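Local coordinates for protein probable benzoylformate decarboxylase (Rhodococcus jostii, PDB 7ORX) that belongs to the thiamine diphosphate-dependent enzymes and holds thiamine diphosphate and a sodium ion within an assembly of four chains, at residues 450-455 / 520-525; 8-13 / 137-142; 223-228 / 327-332; 246-251 / 389-394; 236-241 / 279-284. All blocks are in the same frame, centred on the assembly; numbering follows the deposited sequence.

Overall arrangement
Three parallel-stranded domains make up the chain, and the five contacts sample all of them. Contact 2 comes first and ties helices at the N-terminal domain; it stands apart, about 38 to 45 Å between centres from the others. Contacts 3 and 5 belong to the central Rossmann-like domain, their centres about 22 Å apart, with contact 5 nested inside the loop that contact 3 closes. Contact 4 alternates with both along the chain and carries the central domain over to the C-terminal domain, and it touches contact 3 through Glu228 and His249. Contact 1 closes last, in the sheet of the C-terminal domain, near the bound thiamine diphosphate and sodium ion.

Contact 1 (450-455 / 520-525); sequences PVVIII and TLIEVR
Ile453 is bonded through both its backbone polar groups to the strand 520-525: its N gives to Thr520 O at 3.0 Å, almost straight at 175°, and its O receives Ile522 N at 2.8 Å. The same pattern repeats two residues on, where Ile455 N reaches Ile522 O and Ile455 O takes Val524 N, both at 3.0 Å. At the start, Thr520 N gives a longer bond to Val451 O. Such staggered pairs mark a parallel pairing, the short strand axes 4.7 Å apart. Val452 and Ile454 send their own backbone groups to strand 425-430, which makes 452-457 an inner strand.

The CB-branched residues, well suited to extended backbone, pack above and below. On one face stand Val452, Ile454, Thr520, Ile522 and Val524. Ile454 CG2 lies 3.8 Å from Val524 CG2, the two side chains running alongside in the same direction; a chi1 of -61° sets CG2 opposite the backbone N of Ile454. Helix 503-515 covers this face with Phe506 and Ala513. On the other face Leu521 CD1 touches both Ile455 CG1, at 3.8 Å, and Ile453 CG2, at 4.1 Å, and Leu521 also packs on Phe486 and Ala490 of helix 486-493. Glu523, nearer the surface, has its carboxylate bonded to Asn457.

Strands 496-500 and 520-525, joined by helix 503-515, form a beta-alpha-beta crossover beside strand 452-457, as expected of a thiamine diphosphate-binding alpha/beta domain; the side chain of Ile455 lies about 8 Å from the bound thiamine diphosphate and from the sodium ion.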
# COMPACT_ATOMS: atom_id res chain seq x y z
N PRO C 450 -0.12 -6.23 41.13
CA PRO C 450 1.05 -6.51 41.97
C PRO C 450 2.26 -7.07 41.23
O PRO C 450 2.79 -8.04 41.68
CB PRO C 450 0.53 -7.63 42.90
CG PRO C 450 -0.48 -8.36 42.02
CD PRO C 450 -1.18 -7.23 41.28
N VAL C 451 2.65 -6.47 40.09
CA VAL C 451 3.89 -6.83 39.35
C VAL C 451 5.10 -6.50 40.23
O VAL C 451 5.09 -5.43 40.88
CB VAL C 451 4.16 -6.02 38.08
CG1 VAL C 451 4.29 -6.93 36.90
CG2 VAL C 451 3.21 -4.87 37.86
N VAL C 452 6.16 -7.27 40.05
CA VAL C 452 7.51 -6.85 40.48
C VAL C 452 8.35 -6.51 39.25
O VAL C 452 8.52 -7.39 38.39
CB VAL C 452 8.13 -7.98 41.31
CG1 VAL C 452 9.54 -7.61 41.77
CG2 VAL C 452 7.18 -8.37 42.45
N ILE C 453 8.85 -5.28 39.19
CA ILE C 453 9.71 -4.77 38.09
C ILE C 453 11.14 -4.61 38.63
O ILE C 453 11.36 -3.81 39.55
CB ILE C 453 9.14 -3.45 37.57
CG1 ILE C 453 7.70 -3.62 37.05
CG2 ILE C 453 10.01 -2.85 36.49
CD1 ILE C 453 7.59 -4.54 35.87
N ILE C 454 12.09 -5.34 38.06
CA ILE C 454 13.54 -5.21 38.38
C ILE C 454 14.20 -4.53 37.20
O ILE C 454 14.26 -5.12 36.12
CB ILE C 454 14.14 -6.59 38.65
CG1 ILE C 454 13.46 -7.24 39.85
CG2 ILE C 454 15.63 -6.47 38.83
CD1 ILE C 454 13.85 -8.70 40.05
N ILE C 455 14.65 -3.29 37.39
CA ILE C 455 15.45 -2.55 36.38
C ILE C 455 16.89 -3.00 36.57
O ILE C 455 17.38 -2.81 37.65
CB ILE C 455 15.30 -1.04 36.59
CG1 ILE C 455 13.85 -0.55 36.56
CG2 ILE C 455 16.15 -0.30 35.58
CD1 ILE C 455 13.08 -0.99 35.36
N THR C 520 5.73 -2.87 42.68
CA THR C 520 7.03 -2.56 43.33
C THR C 520 8.10 -2.58 42.25
O THR C 520 8.03 -3.44 41.35
CB THR C 520 7.36 -3.60 44.40
OG1 THR C 520 7.01 -4.87 43.86
CG2 THR C 520 6.56 -3.36 45.66
N LEU C 521 9.03 -1.64 42.33
CA LEU C 521 10.17 -1.53 41.42
C LEU C 521 11.44 -1.63 42.25
O LEU C 521 11.56 -0.87 43.20
CB LEU C 521 10.13 -0.18 40.72
CG LEU C 521 11.26 0.03 39.73
CD1 LEU C 521 10.74 0.66 38.44
CD2 LEU C 521 12.38 0.83 40.34
N ILE C 522 12.35 -2.50 41.86
CA ILE C 522 13.72 -2.56 42.44
C ILE C 522 14.69 -2.12 41.36
O ILE C 522 14.73 -2.77 40.36
CB ILE C 522 14.03 -3.98 42.90
CG1 ILE C 522 13.10 -4.41 44.02
CG2 ILE C 522 15.47 -4.11 43.29
CD1 ILE C 522 12.97 -5.92 44.12
N GLU C 523 15.46 -1.06 41.58
CA GLU C 523 16.52 -0.64 40.65
C GLU C 523 17.79 -1.31 41.14
O GLU C 523 18.21 -0.99 42.20
CB GLU C 523 16.66 0.87 40.60
CG GLU C 523 17.76 1.32 39.67
CD GLU C 523 18.08 2.82 39.71
OE1 GLU C 523 17.30 3.59 40.34
OE2 GLU C 523 19.12 3.25 39.13
N VAL C 524 18.31 -2.30 40.44
CA VAL C 524 19.57 -2.99 40.78
C VAL C 524 20.66 -2.30 39.99
O VAL C 524 20.49 -2.18 38.80
CB VAL C 524 19.54 -4.48 40.40
CG1 VAL C 524 20.86 -5.15 40.70
CG2 VAL C 524 18.40 -5.20 41.08
N ARG C 525 21.74 -1.88 40.63
CA ARG C 525 22.96 -1.43 39.93
C ARG C 525 23.70 -2.68 39.48
O ARG C 525 24.03 -3.53 40.34
CB ARG C 525 23.80 -0.53 40.86
CG ARG C 525 24.75 0.36 40.10
CD ARG C 525 26.19 -0.06 40.30
NE ARG C 525 26.85 0.68 41.38
CZ ARG C 525 27.71 1.69 41.24
NH1 ARG C 525 28.04 2.14 40.04
NH2 ARG C 525 28.25 2.26 42.32

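Contact 2 (8-13 / 137-142); sequences SEVTYE and DVPRTI
The pyrrolidine ring of Pro139 rests against two residues of helix 7-17: its CB meets Val10 CG1 at 4.1 Å, and its CG lies near Thr11 OG1, each side chain crossing the ring at about a right angle. Of the flat groups nearby, the guanidinium of Arg140 has the carboxylate of Asp137 at its edge, in plane, while Tyr12 turns to another side of its helix, stacked with Phe34 and edge-to-face with Phe42. Arg140 grips side-on: NE bonds OD1 of Asp137 at 3.0 Å and NH2 bonds OD2 of Asp137 at 3.1 Å, each oxygen being met on its syn side. Two bonds of this kind fix the rotation of both groups. Asp137 stands at the N-cap position, yet its carboxylate serves this salt bridge and makes no capping bond. Its carbonyl oxygen accepts both Thr141 N and Thr141 OG1, from opposite faces of the carbonyl plane.

Between the helices the contact is apolar. Thr11 CG2 meets Ile142 CD1 at 3.6 Å, because a chi1 of -61° places CG2 anti to the backbone N and OG1 beside that N. Threonine thus presents a methyl outward while its hydroxyl is satisfied by Val7 O within its own helix. Pro139 suits a first helical turn, where no N-H is needed for the helix.

The segments run 20° from parallel, their axes 9.4 Å apart. Trp166 and Ala170 flank helix 7-17, Leu177 of helix 175-179 covers Pro139, Thr141 rests on strand 128-130, and Arg140 also bonds Arg310 O of a neighbouring subunit.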
# COMPACT_ATOMS: atom_id res chain seq x y z
N SER C 8 -23.42 -0.10 18.10
CA SER C 8 -22.82 -0.17 19.46
C SER C 8 -23.43 -1.36 20.25
O SER C 8 -22.66 -2.17 20.79
CB SER C 8 -23.00 1.17 20.16
OG SER C 8 -22.60 1.12 21.53
N GLU C 9 -24.75 -1.51 20.30
CA GLU C 9 -25.39 -2.55 21.15
C GLU C 9 -25.00 -3.93 20.62
O GLU C 9 -24.74 -4.84 21.43
CB GLU C 9 -26.90 -2.37 21.18
CG GLU C 9 -27.32 -1.09 21.87
CD GLU C 9 -28.82 -0.78 21.85
OE1 GLU C 9 -29.50 -1.02 20.80
OE2 GLU C 9 -29.29 -0.25 22.86
N VAL C 10 -24.93 -4.08 19.30
CA VAL C 10 -24.66 -5.40 18.70
C VAL C 10 -23.17 -5.73 18.85
O VAL C 10 -22.84 -6.92 19.10
CB VAL C 10 -25.10 -5.45 17.23
CG1 VAL C 10 -24.71 -6.78 16.60
CG2 VAL C 10 -26.59 -5.23 17.10
N THR C 11 -22.32 -4.73 18.63
CA THR C 11 -20.84 -4.86 18.74
C THR C 11 -20.49 -5.35 20.16
O THR C 11 -19.80 -6.37 20.25
CB THR C 11 -20.13 -3.55 18.39
OG1 THR C 11 -20.44 -3.20 17.04
CG2 THR C 11 -18.63 -3.64 18.54
N TYR C 12 -21.03 -4.71 21.20
CA TYR C 12 -20.82 -5.07 22.63
C TYR C 12 -21.39 -6.46 22.92
O TYR C 12 -20.71 -7.24 23.60
CB TYR C 12 -21.36 -4.00 23.57
CG TYR C 12 -20.39 -2.86 23.81
CD1 TYR C 12 -19.17 -3.11 24.42
CD2 TYR C 12 -20.67 -1.56 23.44
CE1 TYR C 12 -18.26 -2.08 24.64
CE2 TYR C 12 -19.79 -0.52 23.66
CZ TYR C 12 -18.57 -0.78 24.27
OH TYR C 12 -17.66 0.21 24.53
N GLU C 13 -22.54 -6.82 22.36
CA GLU C 13 -23.11 -8.17 22.61
C GLU C 13 -22.15 -9.21 22.02
O GLU C 13 -22.04 -10.35 22.57
CB GLU C 13 -24.56 -8.24 22.10
CG GLU C 13 -25.20 -9.62 22.29
CD GLU C 13 -26.31 -9.85 23.31
OE1 GLU C 13 -27.36 -10.48 22.92
OE2 GLU C 13 -26.10 -9.50 24.52
N ASP C 137 -22.05 -2.29 8.30
CA ASP C 137 -21.07 -3.39 8.18
C ASP C 137 -20.09 -3.38 9.38
O ASP C 137 -19.12 -4.15 9.35
CB ASP C 137 -20.34 -3.28 6.85
CG ASP C 137 -19.67 -4.59 6.42
OD1 ASP C 137 -20.38 -5.66 6.48
OD2 ASP C 137 -18.45 -4.53 6.01
N VAL C 138 -20.29 -2.54 10.40
CA VAL C 138 -19.29 -2.45 11.47
C VAL C 138 -19.33 -3.74 12.29
O VAL C 138 -18.29 -4.35 12.49
CB VAL C 138 -19.45 -1.16 12.27
CG1 VAL C 138 -18.66 -1.19 13.57
CG2 VAL C 138 -18.98 0.02 11.43
N PRO C 139 -20.48 -4.27 12.74
CA PRO C 139 -20.48 -5.53 13.48
C PRO C 139 -19.82 -6.70 12.74
O PRO C 139 -19.03 -7.37 13.30
CB PRO C 139 -21.98 -5.77 13.73
CG PRO C 139 -22.56 -4.38 13.77
CD PRO C 139 -21.81 -3.68 12.65
N ARG C 140 -20.12 -6.91 11.47
CA ARG C 140 -19.56 -8.11 10.76
C ARG C 140 -18.06 -7.90 10.55
O ARG C 140 -17.30 -8.85 10.69
CB ARG C 140 -20.33 -8.39 9.46
CG ARG C 140 -19.92 -9.67 8.73
CD ARG C 140 -20.11 -9.57 7.21
NE ARG C 140 -19.32 -8.44 6.77
CZ ARG C 140 -17.98 -8.47 6.59
NH1 ARG C 140 -17.32 -9.62 6.66
NH2 ARG C 140 -17.33 -7.36 6.27
N THR C 141 -17.64 -6.68 10.22
CA THR C 141 -16.21 -6.34 10.08
C THR C 141 -15.48 -6.74 11.39
O THR C 141 -14.41 -7.33 11.32
CB THR C 141 -16.01 -4.87 9.72
OG1 THR C 141 -16.49 -4.64 8.40
CG2 THR C 141 -14.55 -4.46 9.78
N ILE C 142 -16.05 -6.45 12.55
CA ILE C 142 -15.44 -6.80 13.86
C ILE C 142 -15.53 -8.30 14.06
O ILE C 142 -14.54 -8.88 14.49
CB ILE C 142 -16.05 -5.98 15.00
CG1 ILE C 142 -15.84 -4.50 14.72
CG2 ILE C 142 -15.42 -6.37 16.34
CD1 ILE C 142 -16.25 -3.62 15.86

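Contact 3 (223-228 / 327-332)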
# COMPACT_ATOMS: atom_id res chain seq x y z
N ALA C 223 6.30 -32.21 24.37
CA ALA C 223 7.70 -32.00 23.97
C ALA C 223 8.61 -32.77 24.94
O ALA C 223 9.55 -33.44 24.49
CB ALA C 223 8.01 -30.55 24.02
N VAL C 224 8.33 -32.69 26.25
CA VAL C 224 9.12 -33.41 27.28
C VAL C 224 9.03 -34.89 26.98
O VAL C 224 10.09 -35.54 26.92
CB VAL C 224 8.67 -33.10 28.72
CG1 VAL C 224 9.10 -34.20 29.67
CG2 VAL C 224 9.19 -31.74 29.20
N LEU C 225 7.81 -35.41 26.79
CA LEU C 225 7.63 -36.87 26.66
C LEU C 225 8.38 -37.34 25.42
O LEU C 225 9.01 -38.40 25.44
CB LEU C 225 6.14 -37.16 26.62
CG LEU C 225 5.78 -38.63 26.40
CD1 LEU C 225 6.45 -39.55 27.42
CD2 LEU C 225 4.28 -38.80 26.43
N LEU C 226 8.37 -36.54 24.37
CA LEU C 226 9.02 -36.88 23.08
C LEU C 226 10.54 -36.92 23.25
O LEU C 226 11.16 -37.85 22.75
CB LEU C 226 8.60 -35.86 22.01
CG LEU C 226 9.23 -36.07 20.63
CD1 LEU C 226 8.91 -37.47 20.10
CD2 LEU C 226 8.76 -35.02 19.64
N ALA C 227 11.12 -35.92 23.93
CA ALA C 227 12.56 -35.90 24.27
C ALA C 227 12.90 -37.12 25.12
O ALA C 227 13.96 -37.72 24.84
CB ALA C 227 12.91 -34.61 24.97
N GLU C 228 12.07 -37.50 26.11
CA GLU C 228 12.30 -38.73 26.92
C GLU C 228 12.34 -39.95 26.00
O GLU C 228 13.28 -40.74 26.10
CB GLU C 228 11.29 -38.85 28.06
CG GLU C 228 11.74 -38.08 29.31
CD GLU C 228 10.65 -37.62 30.29
OE1 GLU C 228 9.42 -37.92 30.00
OE2 GLU C 228 11.03 -36.95 31.32
N ILE C 327 0.64 -36.27 19.22
CA ILE C 327 0.59 -37.52 18.41
C ILE C 327 1.98 -38.18 18.46
O ILE C 327 2.04 -39.39 18.80
CB ILE C 327 0.10 -37.26 16.97
CG1 ILE C 327 -1.42 -37.37 16.83
CG2 ILE C 327 0.79 -38.19 16.00
CD1 ILE C 327 -2.12 -36.08 16.39
N LEU C 328 3.05 -37.43 18.14
CA LEU C 328 4.38 -38.04 17.99
C LEU C 328 4.83 -38.57 19.35
O LEU C 328 5.41 -39.66 19.41
CB LEU C 328 5.37 -36.99 17.52
CG LEU C 328 5.23 -36.44 16.12
CD1 LEU C 328 6.27 -35.33 15.92
CD2 LEU C 328 5.41 -37.54 15.10
N ALA C 329 4.61 -37.79 20.41
CA ALA C 329 5.02 -38.10 21.79
C ALA C 329 4.36 -39.41 22.22
O ALA C 329 5.01 -40.20 22.92
CB ALA C 329 4.65 -36.97 22.71
N ASN C 330 3.12 -39.64 21.84
CA ASN C 330 2.36 -40.82 22.34
C ASN C 330 2.62 -42.05 21.46
O ASN C 330 2.22 -43.12 21.91
CB ASN C 330 0.88 -40.50 22.53
CG ASN C 330 0.66 -39.59 23.73
OD1 ASN C 330 1.19 -39.79 24.83
ND2 ASN C 330 -0.10 -38.53 23.51
N MET C 331 3.31 -41.93 20.31
CA MET C 331 3.38 -43.02 19.31
C MET C 331 4.80 -43.41 18.89
O MET C 331 4.96 -44.58 18.42
CB MET C 331 2.54 -42.68 18.09
CG MET C 331 1.15 -43.26 18.15
SD MET C 331 0.37 -43.13 16.48
CE MET C 331 -1.15 -44.07 16.69
N VAL C 332 5.81 -42.55 19.03
CA VAL C 332 7.23 -42.97 18.81
C VAL C 332 7.63 -44.02 19.86
O VAL C 332 7.17 -43.92 21.01
CB VAL C 332 8.23 -41.81 18.78
CG1 VAL C 332 7.89 -40.81 17.69
CG2 VAL C 332 8.34 -41.14 20.11
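Leu328, which faces Leu226 across the contact, has a carbonyl oxygen gripped by two backbone donors, Val332 N at 2.9 Å and Met331 N at 3.2 Å. These bonds curl the chain at residues 328-332 and bring Val332 back toward helix 220-230. Both helices belong to the Rossmann-like central domain: Ala223 and Leu226 rest on strand 206-210 of its parallel sheet, while Leu328 packs on helix 190-202. The short axes come within 8.3 Å and cross at 39°.

So close an approach suits Ala329, whose single methyl lets the backbones near each other; its CB lies 4.2 Å from Leu226 CB, and the CA atoms of Leu226 and Ala329 are 4.4 Å apart. Leu225 and Leu226 carry the packing around it. Leu226, buried, sends CG opposite its backbone N (chi1 179°), which carries CD1 toward Leu328 and Val332. Leu225, nearer solvent, brings CD2 near Ala329 O, an oxygen that is bonded to Lys229 NZ. The same methyl approaches Asn330 OD1 at 3.6 Å, the two side chains crossing at about a right angle; a polar amide suits this solvent-exposed edge of the contact.

Deeper in, Val332 closes the interface: its CG2 lies 3.7 Å from Leu226 CD1.

Contact 4 (246-251 / 389-394); sequences PTRHPS and QMDLSH
This is a loop-to-loop contact between domains: Thr247 and its neighbours, from the loop before strand 252-255 of the central domain, dock on the segment 389-394 that follows helix 383-389 in the C-terminal domain. Thr247 makes all three hydrogen bonds. Its N bonds Leu392 O at 3.0 Å, and its OG1 gives to Met390 O at 2.8 Å, tilted from that carbonyl's plane, while accepting Leu392 N at 3.2 Å. A chi1 of 69° holds OG1 between the backbone N and carbonyl carbon, facing segment 389-394, and leaves CG2 to pack on Leu392 CB at 3.9 Å. Pro246 opens a type I turn through His249 and brings its CA up to the same Leu392 O.

Arg248 bends across Asp391 at about a right angle, CG lying 3.3 Å from OD1 of Asp391. The charges themselves stay separate, Arg248 NE and Asp391 OD2 being 5.5 Å apart; the guanidinium instead bonds Gly344 O and makes a cation-pi contact with Phe346.

All three cross-domain bonds are to backbone atoms of Met390 and Leu392, and one threonine hydroxyl acts as donor and acceptor at once, tying the two domains together through neutral groups.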
# COMPACT_ATOMS: atom_id res chain seq x y z
N PRO C 246 11.08 -27.35 30.07
CA PRO C 246 11.68 -27.17 31.40
C PRO C 246 13.21 -26.99 31.29
O PRO C 246 13.85 -27.81 30.71
CB PRO C 246 11.29 -28.45 32.17
CG PRO C 246 10.32 -29.23 31.32
CD PRO C 246 10.41 -28.65 29.91
N THR C 247 13.77 -25.91 31.84
CA THR C 247 15.24 -25.61 31.73
C THR C 247 16.10 -26.51 32.61
O THR C 247 17.32 -26.38 32.47
CB THR C 247 15.58 -24.16 32.08
OG1 THR C 247 15.40 -23.94 33.48
CG2 THR C 247 14.79 -23.18 31.24
N ARG C 248 15.53 -27.36 33.47
CA ARG C 248 16.37 -28.27 34.31
C ARG C 248 16.01 -29.73 33.96
O ARG C 248 16.30 -30.64 34.71
CB ARG C 248 16.27 -27.97 35.81
CG ARG C 248 16.58 -26.52 36.17
CD ARG C 248 18.00 -26.12 35.80
NE ARG C 248 19.00 -26.76 36.68
CZ ARG C 248 20.29 -26.92 36.35
NH1 ARG C 248 20.74 -26.45 35.20
NH2 ARG C 248 21.13 -27.53 37.16
N HIS C 249 15.37 -29.94 32.86
CA HIS C 249 15.20 -31.32 32.34
C HIS C 249 16.54 -31.84 31.83
O HIS C 249 17.32 -31.11 31.25
CB HIS C 249 14.15 -31.33 31.24
CG HIS C 249 13.76 -32.71 30.87
ND1 HIS C 249 14.44 -33.37 29.90
CD2 HIS C 249 12.80 -33.54 31.32
CE1 HIS C 249 13.91 -34.59 29.76
NE2 HIS C 249 12.88 -34.71 30.61
N PRO C 250 16.84 -33.15 32.01
CA PRO C 250 18.01 -33.76 31.39
C PRO C 250 18.33 -33.34 29.95
O PRO C 250 19.46 -33.01 29.68
CB PRO C 250 17.66 -35.25 31.48
CG PRO C 250 17.04 -35.30 32.86
CD PRO C 250 16.12 -34.09 32.88
N SER C 251 17.32 -33.33 29.07
CA SER C 251 17.47 -33.03 27.63
C SER C 251 17.83 -31.56 27.38
O SER C 251 18.39 -31.27 26.34
CB SER C 251 16.24 -33.41 26.88
OG SER C 251 16.11 -34.84 26.78
N GLN C 389 21.18 -19.84 34.49
CA GLN C 389 20.94 -19.51 35.91
C GLN C 389 19.45 -19.62 36.29
O GLN C 389 19.20 -19.60 37.47
CB GLN C 389 21.54 -18.13 36.13
CG GLN C 389 22.15 -17.93 37.51
CD GLN C 389 23.38 -18.76 37.75
OE1 GLN C 389 23.52 -19.39 38.79
NE2 GLN C 389 24.31 -18.77 36.82
N MET C 390 18.49 -19.83 35.37
CA MET C 390 17.05 -19.84 35.77
C MET C 390 16.47 -21.24 35.73
O MET C 390 16.94 -22.04 34.89
CB MET C 390 16.25 -18.91 34.85
CG MET C 390 16.62 -17.46 35.08
SD MET C 390 16.16 -16.95 36.73
CE MET C 390 14.55 -16.28 36.37
N ASP C 391 15.50 -21.51 36.64
CA ASP C 391 14.78 -22.81 36.76
C ASP C 391 13.31 -22.59 36.43
O ASP C 391 12.50 -22.48 37.35
CB ASP C 391 14.95 -23.48 38.13
CG ASP C 391 14.29 -24.85 38.30
OD1 ASP C 391 13.67 -25.37 37.34
OD2 ASP C 391 14.40 -25.40 39.43
N LEU C 392 13.00 -22.59 35.14
CA LEU C 392 11.63 -22.44 34.57
C LEU C 392 11.06 -23.83 34.32
O LEU C 392 11.74 -24.61 33.67
CB LEU C 392 11.76 -21.68 33.25
CG LEU C 392 11.91 -20.17 33.32
CD1 LEU C 392 12.60 -19.73 34.57
CD2 LEU C 392 12.67 -19.64 32.12
N SER C 393 9.86 -24.15 34.80
CA SER C 393 9.35 -25.55 34.68
C SER C 393 7.85 -25.63 34.36
O SER C 393 7.33 -26.73 34.40
CB SER C 393 9.68 -26.33 35.93
OG SER C 393 8.98 -25.84 37.05
N HIS C 394 7.18 -24.50 34.18
CA HIS C 394 5.72 -24.36 33.94
C HIS C 394 5.50 -23.69 32.60
O HIS C 394 6.36 -22.84 32.19
CB HIS C 394 5.00 -23.57 35.05
CG HIS C 394 4.86 -24.33 36.33
ND1 HIS C 394 5.91 -24.43 37.23
CD2 HIS C 394 3.82 -25.01 36.88
CE1 HIS C 394 5.54 -25.15 38.27
NE2 HIS C 394 4.25 -25.53 38.07

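Contact 5 (236-241 / 279-284)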
# COMPACT_ATOMS: atom_id res chain seq x y z
N ILE C 236 16.51 -24.58 22.49
CA ILE C 236 15.47 -23.59 22.11
C ILE C 236 15.94 -22.88 20.84
O ILE C 236 17.11 -22.48 20.78
CB ILE C 236 15.24 -22.64 23.30
CG1 ILE C 236 14.61 -23.41 24.46
CG2 ILE C 236 14.40 -21.44 22.91
CD1 ILE C 236 14.46 -22.55 25.72
N ALA C 237 15.06 -22.67 19.87
CA ALA C 237 15.40 -21.92 18.66
C ALA C 237 15.91 -20.54 19.01
O ALA C 237 15.47 -19.89 19.95
CB ALA C 237 14.16 -21.78 17.80
N PRO C 238 16.79 -19.98 18.17
CA PRO C 238 17.41 -18.70 18.43
C PRO C 238 16.45 -17.52 18.54
O PRO C 238 15.48 -17.55 17.95
CB PRO C 238 18.34 -18.47 17.24
CG PRO C 238 17.74 -19.32 16.17
CD PRO C 238 17.23 -20.55 16.89
N SER C 239 16.87 -16.47 19.26
CA SER C 239 16.09 -15.23 19.51
C SER C 239 14.72 -15.69 20.03
O SER C 239 13.67 -15.33 19.48
CB SER C 239 15.97 -14.40 18.24
OG SER C 239 17.23 -14.21 17.57
N PRO C 240 14.69 -16.45 21.16
CA PRO C 240 13.44 -16.90 21.75
C PRO C 240 12.67 -15.77 22.42
O PRO C 240 13.23 -14.87 23.02
CB PRO C 240 13.90 -17.89 22.81
CG PRO C 240 15.24 -17.36 23.26
CD PRO C 240 15.86 -16.81 22.00
N SER C 241 11.37 -15.84 22.34
CA SER C 241 10.39 -14.92 22.94
C SER C 241 9.63 -15.70 24.02
O SER C 241 8.97 -15.04 24.78
CB SER C 241 9.46 -14.42 21.84
OG SER C 241 9.08 -15.52 20.99
N PRO C 279 10.49 -20.34 13.35
CA PRO C 279 11.03 -20.11 12.01
C PRO C 279 12.34 -20.89 11.94
O PRO C 279 12.81 -21.34 12.98
CB PRO C 279 11.28 -18.60 11.91
CG PRO C 279 10.54 -18.02 13.12
CD PRO C 279 10.50 -19.12 14.17
N VAL C 280 12.86 -21.04 10.73
CA VAL C 280 14.20 -21.60 10.40
C VAL C 280 14.94 -20.52 9.60
O VAL C 280 14.64 -20.31 8.43
CB VAL C 280 14.06 -22.91 9.61
CG1 VAL C 280 15.37 -23.48 9.19
CG2 VAL C 280 13.31 -23.95 10.41
N PHE C 281 15.80 -19.73 10.24
CA PHE C 281 15.82 -19.50 11.68
C PHE C 281 15.77 -17.98 11.91
O PHE C 281 16.04 -17.15 10.99
CB PHE C 281 17.07 -20.12 12.34
CG PHE C 281 17.14 -21.62 12.51
CD1 PHE C 281 16.42 -22.27 13.49
CD2 PHE C 281 18.02 -22.39 11.75
CE1 PHE C 281 16.49 -23.65 13.65
CE2 PHE C 281 18.15 -23.75 11.97
CZ PHE C 281 17.39 -24.38 12.92
N ARG C 282 15.51 -17.59 13.15
CA ARG C 282 15.48 -16.18 13.61
C ARG C 282 16.91 -15.73 14.01
O ARG C 282 17.19 -15.38 15.18
CB ARG C 282 14.43 -16.14 14.72
CG ARG C 282 13.75 -14.80 14.84
CD ARG C 282 12.54 -14.59 13.97
NE ARG C 282 12.08 -13.28 14.42
CZ ARG C 282 12.08 -12.16 13.70
NH1 ARG C 282 12.49 -12.15 12.44
NH2 ARG C 282 11.60 -11.05 14.24
N TYR C 283 17.81 -15.73 13.03
CA TYR C 283 19.20 -15.23 13.10
C TYR C 283 19.14 -13.73 13.38
O TYR C 283 18.08 -13.15 13.20
CB TYR C 283 19.92 -15.47 11.77
CG TYR C 283 19.98 -16.90 11.28
CD1 TYR C 283 20.53 -17.89 12.07
CD2 TYR C 283 19.56 -17.26 10.01
CE1 TYR C 283 20.61 -19.21 11.65
CE2 TYR C 283 19.67 -18.57 9.56
CZ TYR C 283 20.19 -19.56 10.39
OH TYR C 283 20.40 -20.86 10.04
N HIS C 284 20.24 -13.13 13.80
CA HIS C 284 20.29 -11.71 14.26
C HIS C 284 21.58 -11.07 13.76
O HIS C 284 21.54 -10.39 12.73
CB HIS C 284 20.12 -11.66 15.80
CG HIS C 284 19.96 -10.28 16.34
ND1 HIS C 284 19.38 -10.06 17.58
CD2 HIS C 284 20.23 -9.06 15.82
CE1 HIS C 284 19.34 -8.76 17.82
NE2 HIS C 284 19.85 -8.12 16.75
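Phe281, which packs against Pro238, is modelled with a cis peptide bond before it, rare where the following residue is not proline. The two loops that meet here follow strands 234-236 and 272-276, which lie to either side of strand 206-210 in the parallel sheet of the Rossmann-like central domain, so the contact joins loops leaving the carboxyl ends of its strands. The chain turns directly after the cis bond: Arg282 is the centre of an inverse gamma turn, closed by a weak bond from Tyr283 N to Phe281 O.

Pro238 suits the rigid, extended entry to its loop and offers a hydrocarbon ring. Its CD lies 3.9 Å from CD1 of Phe281, approaching the aromatic ring obliquely, and its CG rests near Phe281 CB. Val280 CG1 covers one face of the same ring, and Leu263 of helix 260-266 packs against both Pro238 and Phe281. Arg282 passes its CB by Pro238 O at 3.7 Å; its chain, bent at chi2 (87°), leads the guanidinium away to a cation-pi contact with Tyr90.

Beyond lies the neighbouring subunit: Val111 of the fourth subunit packs on Arg282 and Tyr283, and Met112 of that subunit on Ser239 and His284. The side chain of His284, about 7 Å from a bound thiamine diphosphate, brings this loop toward it.

Ser239 adopts a left-handed backbone conformation (phi 51°), and with its small side chain turned to the partner loop, its OG gives a bond to Arg282 O at 2.7 Å, nearly in line with the carbonyl.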